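Long-range contact in FAD:protein FMN transferase (Pseudomonas stutzeri ATCC 14405 = CCUG 16156, PDB 5MGY), which probably transfers the FMN moiety of FAD to a threonine side chain of target proteins, using magnesium and releasing AMP: residues A86-F98 / L268-L280. Sequence-based numbering, arbitrary orientation.
Unlike the reference sequence in segment 86-98: Ser88 (reference Gly). With MG (magnesium ion), chain I.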
loop_
_atom_site.group_PDB
_atom_site.type_symbol
_atom_site.label_atom_id
_atom_site.label_comp_id
_atom_site.label_asym_id
_atom_site.label_seq_id
_atom_site.Cartn_x
_atom_site.Cartn_y
_atom_site.Cartn_z
ATOM N N ALA A 86 -2.329 -7.862 -10.495
ATOM C CA ALA A 86 -2.658 -6.517 -10.137
ATOM C C ALA A 86 -1.428 -5.654 -10.264
ATOM O O ALA A 86 -1.553 -4.518 -10.708
ATOM C CB ALA A 86 -3.219 -6.440 -8.735
ATOM N N GLY A 87 -0.272 -6.201 -9.866
ATOM C CA GLY A 87 1.006 -5.492 -9.904
ATOM C C GLY A 87 1.423 -5.164 -11.325
ATOM O O GLY A 87 2.035 -4.131 -11.588
ATOM N N SER A 88 1.102 -6.069 -12.234
ATOM C CA SER A 88 1.498 -5.908 -13.607
ATOM C C SER A 88 0.800 -4.684 -14.232
ATOM O O SER A 88 1.391 -3.964 -15.062
ATOM C CB SER A 88 1.156 -7.188 -14.373
ATOM O OG SER A 88 1.678 -7.153 -15.690
ATOM N N GLN A 89 -0.463 -4.496 -13.831
ATOM C CA GLN A 89 -1.317 -3.454 -14.318
ATOM C C GLN A 89 -0.863 -2.165 -13.695
ATOM O O GLN A 89 -0.715 -1.152 -14.355
ATOM C CB GLN A 89 -2.748 -3.738 -13.901
ATOM C CG GLN A 89 -3.766 -2.766 -14.449
ATOM C CD GLN A 89 -3.946 -2.959 -15.948
ATOM O OE1 GLN A 89 -4.356 -4.014 -16.376
ATOM N NE2 GLN A 89 -3.628 -1.945 -16.741
ATOM N N LEU A 90 -0.632 -2.195 -12.405
ATOM C CA LEU A 90 -0.099 -1.034 -11.753
ATOM C C LEU A 90 1.188 -0.588 -12.441
ATOM O O LEU A 90 1.404 0.583 -12.638
ATOM C CB LEU A 90 0.173 -1.334 -10.295
ATOM C CG LEU A 90 -1.049 -1.246 -9.408
ATOM C CD1 LEU A 90 -0.773 -1.939 -8.084
ATOM C CD2 LEU A 90 -1.400 0.222 -9.156
ATOM N N SER A 91 2.035 -1.534 -12.809
ATOM C CA SER A 91 3.299 -1.179 -13.467
ATOM C C SER A 91 3.018 -0.461 -14.764
ATOM O O SER A 91 3.540 0.636 -14.987
ATOM C CB SER A 91 4.199 -2.388 -13.756
ATOM O OG SER A 91 5.382 -1.959 -14.424
ATOM N N ALA A 92 2.178 -1.069 -15.596
ATOM C CA ALA A 92 1.776 -0.446 -16.858
ATOM C C ALA A 92 1.136 0.978 -16.650
ATOM O O ALA A 92 1.553 1.956 -17.266
ATOM C CB ALA A 92 0.858 -1.374 -17.642
ATOM N N ASP A 93 0.185 1.108 -15.741
ATOM C CA ASP A 93 -0.463 2.382 -15.535
ATOM C C ASP A 93 0.461 3.462 -14.970
ATOM O O ASP A 93 0.163 4.626 -15.153
ATOM C CB ASP A 93 -1.649 2.220 -14.583
ATOM C CG ASP A 93 -2.695 1.256 -15.102
ATOM O OD1 ASP A 93 -2.587 0.831 -16.281
ATOM O OD2 ASP A 93 -3.617 0.910 -14.313
ATOM N N SER A 94 1.557 3.101 -14.308
ATOM C CA SER A 94 2.437 4.090 -13.665
ATOM C C SER A 94 3.805 4.225 -14.356
ATOM O O SER A 94 4.777 4.578 -13.706
ATOM C CB SER A 94 2.638 3.712 -12.201
ATOM O OG SER A 94 3.559 2.637 -12.094
ATOM N N ASP A 95 3.877 3.913 -15.658
ATOM C CA ASP A 95 5.112 3.983 -16.427
ATOM C C ASP A 95 6.297 3.334 -15.742
ATOM O O ASP A 95 7.353 3.910 -15.755
ATOM C CB ASP A 95 5.455 5.440 -16.746
ATOM C CG ASP A 95 4.445 6.095 -17.688
ATOM O OD1 ASP A 95 3.809 5.416 -18.516
ATOM O OD2 ASP A 95 4.297 7.322 -17.629
ATOM N N GLY A 96 6.102 2.152 -15.133
ATOM C CA GLY A 96 7.167 1.384 -14.449
ATOM C C GLY A 96 7.603 1.853 -13.058
ATOM O O GLY A 96 8.495 1.305 -12.436
ATOM N N ALA A 97 6.984 2.895 -12.549
ATOM C CA ALA A 97 7.313 3.346 -11.189
ATOM C C ALA A 97 6.929 2.293 -10.117
ATOM O O ALA A 97 7.540 2.236 -9.075
ATOM C CB ALA A 97 6.640 4.677 -10.910
ATOM N N PHE A 98 5.921 1.491 -10.414
ATOM C CA PHE A 98 5.516 0.384 -9.565
ATOM C C PHE A 98 6.207 -0.881 -10.030
ATOM O O PHE A 98 6.012 -1.300 -11.182
ATOM C CB PHE A 98 3.979 0.163 -9.585
ATOM C CG PHE A 98 3.525 -0.910 -8.651
ATOM C CD1 PHE A 98 3.154 -0.611 -7.351
ATOM C CD2 PHE A 98 3.560 -2.244 -9.035
ATOM C CE1 PHE A 98 2.784 -1.611 -6.457
ATOM C CE2 PHE A 98 3.209 -3.247 -8.142
ATOM C CZ PHE A 98 2.816 -2.930 -6.851
ATOM N N LEU A 268 -6.400 -1.644 -2.713
ATOM C CA LEU A 268 -5.198 -2.264 -3.263
ATOM C C LEU A 268 -4.516 -1.233 -4.195
ATOM O O LEU A 268 -3.326 -0.872 -4.014
ATOM C CB LEU A 268 -5.580 -3.565 -4.011
ATOM C CG LEU A 268 -4.432 -4.456 -4.498
ATOM C CD1 LEU A 268 -4.886 -5.830 -4.940
ATOM C CD2 LEU A 268 -3.613 -3.792 -5.600
ATOM N N ARG A 269 -5.281 -0.772 -5.181
ATOM C CA ARG A 269 -4.879 0.332 -6.105
ATOM C C ARG A 269 -4.362 1.599 -5.416
ATOM O O ARG A 269 -3.300 2.108 -5.793
ATOM C CB ARG A 269 -6.006 0.641 -7.134
ATOM C CG ARG A 269 -6.064 -0.530 -8.119
ATOM C CD ARG A 269 -6.583 -0.297 -9.511
ATOM N NE ARG A 269 -5.873 0.723 -10.320
ATOM C CZ ARG A 269 -4.831 0.521 -11.115
ATOM N NH1 ARG A 269 -4.357 1.523 -11.826
ATOM N NH2 ARG A 269 -4.227 -0.648 -11.188
ATOM N N ALA A 270 -5.030 2.035 -4.359
ATOM C CA ALA A 270 -4.523 3.180 -3.623
ATOM C C ALA A 270 -3.139 2.919 -3.024
ATOM O O ALA A 270 -2.320 3.787 -3.007
ATOM C CB ALA A 270 -5.503 3.622 -2.525
ATOM N N ASP A 271 -2.888 1.713 -2.534
ATOM C CA ASP A 271 -1.636 1.375 -1.843
ATOM C C ASP A 271 -0.518 1.359 -2.886
ATOM O O ASP A 271 0.649 1.730 -2.595
ATOM C CB ASP A 271 -1.817 0.019 -1.066
ATOM C CG ASP A 271 -0.754 -0.239 0.039
ATOM O OD1 ASP A 271 -0.715 -1.391 0.573
ATOM O OD2 ASP A 271 0.070 0.657 0.362
ATOM N N GLY A 272 -0.914 0.915 -4.089
ATOM C CA GLY A 272 -0.015 0.732 -5.179
ATOM C C GLY A 272 0.366 2.067 -5.781
ATOM O O GLY A 272 1.562 2.404 -5.870
ATOM N N LEU A 273 -0.658 2.817 -6.210
ATOM C CA LEU A 273 -0.463 4.146 -6.830
ATOM C C LEU A 273 0.210 5.068 -5.848
ATOM O O LEU A 273 1.187 5.696 -6.151
ATOM C CB LEU A 273 -1.763 4.748 -7.310
ATOM C CG LEU A 273 -2.451 3.901 -8.419
ATOM C CD1 LEU A 273 -3.846 4.458 -8.712
ATOM C CD2 LEU A 273 -1.631 3.844 -9.686
ATOM N N SER A 274 -0.249 5.100 -4.641
ATOM C CA SER A 274 0.505 5.780 -3.603
ATOM C C SER A 274 2.008 5.482 -3.617
ATOM O O SER A 274 2.810 6.393 -3.562
ATOM C CB SER A 274 -0.062 5.434 -2.216
ATOM O OG SER A 274 0.754 5.981 -1.236
ATOM N N THR A 275 2.381 4.209 -3.666
ATOM C CA THR A 275 3.817 3.845 -3.744
ATOM C C THR A 275 4.522 4.410 -5.009
ATOM O O THR A 275 5.703 4.784 -4.942
ATOM C CB THR A 275 4.004 2.299 -3.649
ATOM O OG1 THR A 275 3.604 1.863 -2.350
ATOM C CG2 THR A 275 5.454 1.869 -3.843
ATOM N N ALA A 276 3.789 4.415 -6.122
ATOM C CA ALA A 276 4.289 4.804 -7.434
ATOM C C ALA A 276 4.525 6.307 -7.503
ATOM O O ALA A 276 5.522 6.785 -8.101
ATOM C CB ALA A 276 3.277 4.434 -8.503
ATOM N N LEU A 277 3.581 7.041 -6.914
ATOM C CA LEU A 277 3.637 8.493 -6.869
ATOM C C LEU A 277 4.811 8.940 -6.032
ATOM O O LEU A 277 5.484 9.874 -6.417
ATOM C CB LEU A 277 2.320 9.094 -6.345
ATOM C CG LEU A 277 1.195 8.907 -7.329
ATOM C CD1 LEU A 277 -0.048 9.631 -6.858
ATOM C CD2 LEU A 277 1.597 9.379 -8.741
ATOM N N MET A 278 5.087 8.256 -4.932
ATOM C CA MET A 278 6.229 8.587 -4.087
ATOM C C MET A 278 7.557 8.210 -4.771
ATOM O O MET A 278 8.600 8.802 -4.466
ATOM C CB MET A 278 6.112 7.882 -2.742
ATOM C CG MET A 278 7.360 7.917 -1.868
ATOM S SD MET A 278 7.891 9.549 -1.334
ATOM C CE MET A 278 6.724 9.877 -0.041
ATOM N N VAL A 279 7.539 7.203 -5.641
ATOM C CA VAL A 279 8.707 6.935 -6.415
ATOM C C VAL A 279 8.890 8.141 -7.303
ATOM O O VAL A 279 9.953 8.710 -7.326
ATOM C CB VAL A 279 8.590 5.623 -7.236
ATOM C CG1 VAL A 279 9.671 5.518 -8.333
ATOM C CG2 VAL A 279 8.608 4.430 -6.266
ATOM N N LEU A 280 7.842 8.528 -8.008
ATOM C CA LEU A 280 7.954 9.466 -9.143
ATOM C C LEU A 280 8.395 10.857 -8.704
ATOM O O LEU A 280 9.145 11.534 -9.414
ATOM C CB LEU A 280 6.617 9.561 -9.956
ATOM C CG LEU A 280 6.368 8.438 -10.970
ATOM C CD1 LEU A 280 4.956 8.546 -11.527
ATOM C CD2 LEU A 280 7.420 8.449 -12.077
HETATM MG MG MG I . 2.309 0.915 -0.396
#
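Beside the magnesium site of this ApbE-family flavin transferase, the end of helix 78-93 and the type I' turn Ser94 to Ala97 pack on helix 267-292, the axes of 86-93 and 268-280 crossing at -41°. Leu90 is the knob: it sits among Leu268, Arg269, Gly272 and Leu273, with CD1 4.0 Å from Gly272 CA. Gly272, with no side chain, leaves room for that methyl. CD1 of Leu90 also lies over one face of the Phe98 ring, toward its rim, while the ring turns its edge to the carbonyl O of Gly272. At the outer border Leu90 CD2 covers one face of the Arg269 guanidinium. The arginine chain, bent at chi3, brings NH1 2.7 Å from Asp93 OD2 in a salt bridge. Its hydrogen bond is weak at 127°, the carboxylate and guanidinium planes standing 68° apart. Gln89 NE2 holds the other carboxylate oxygen, Asp93 OD1, at 3.0 Å. Beyond the helix end, Ala97 CB fits against Leu280 CG (3.8 Å), small enough for the close approach to Ala276. Ser94 sets its CB 3.8 Å from Ala276 CB; its OG lies between the backbone N and the carbonyl carbon, where it bonds to Leu90 O and accepts from Phe98 N. Without this hydroxyl, as with an alanine here, Phe98 N would probably lose that acceptor and the turn be less firmly tied to Leu90 O. Apolar packing edged by one ion pair thus joins the helix whose Asp271 OD2 and Thr275 OG1 bind magnesium to the segment whose Phe98 touches Ser157, the third ligand through its O.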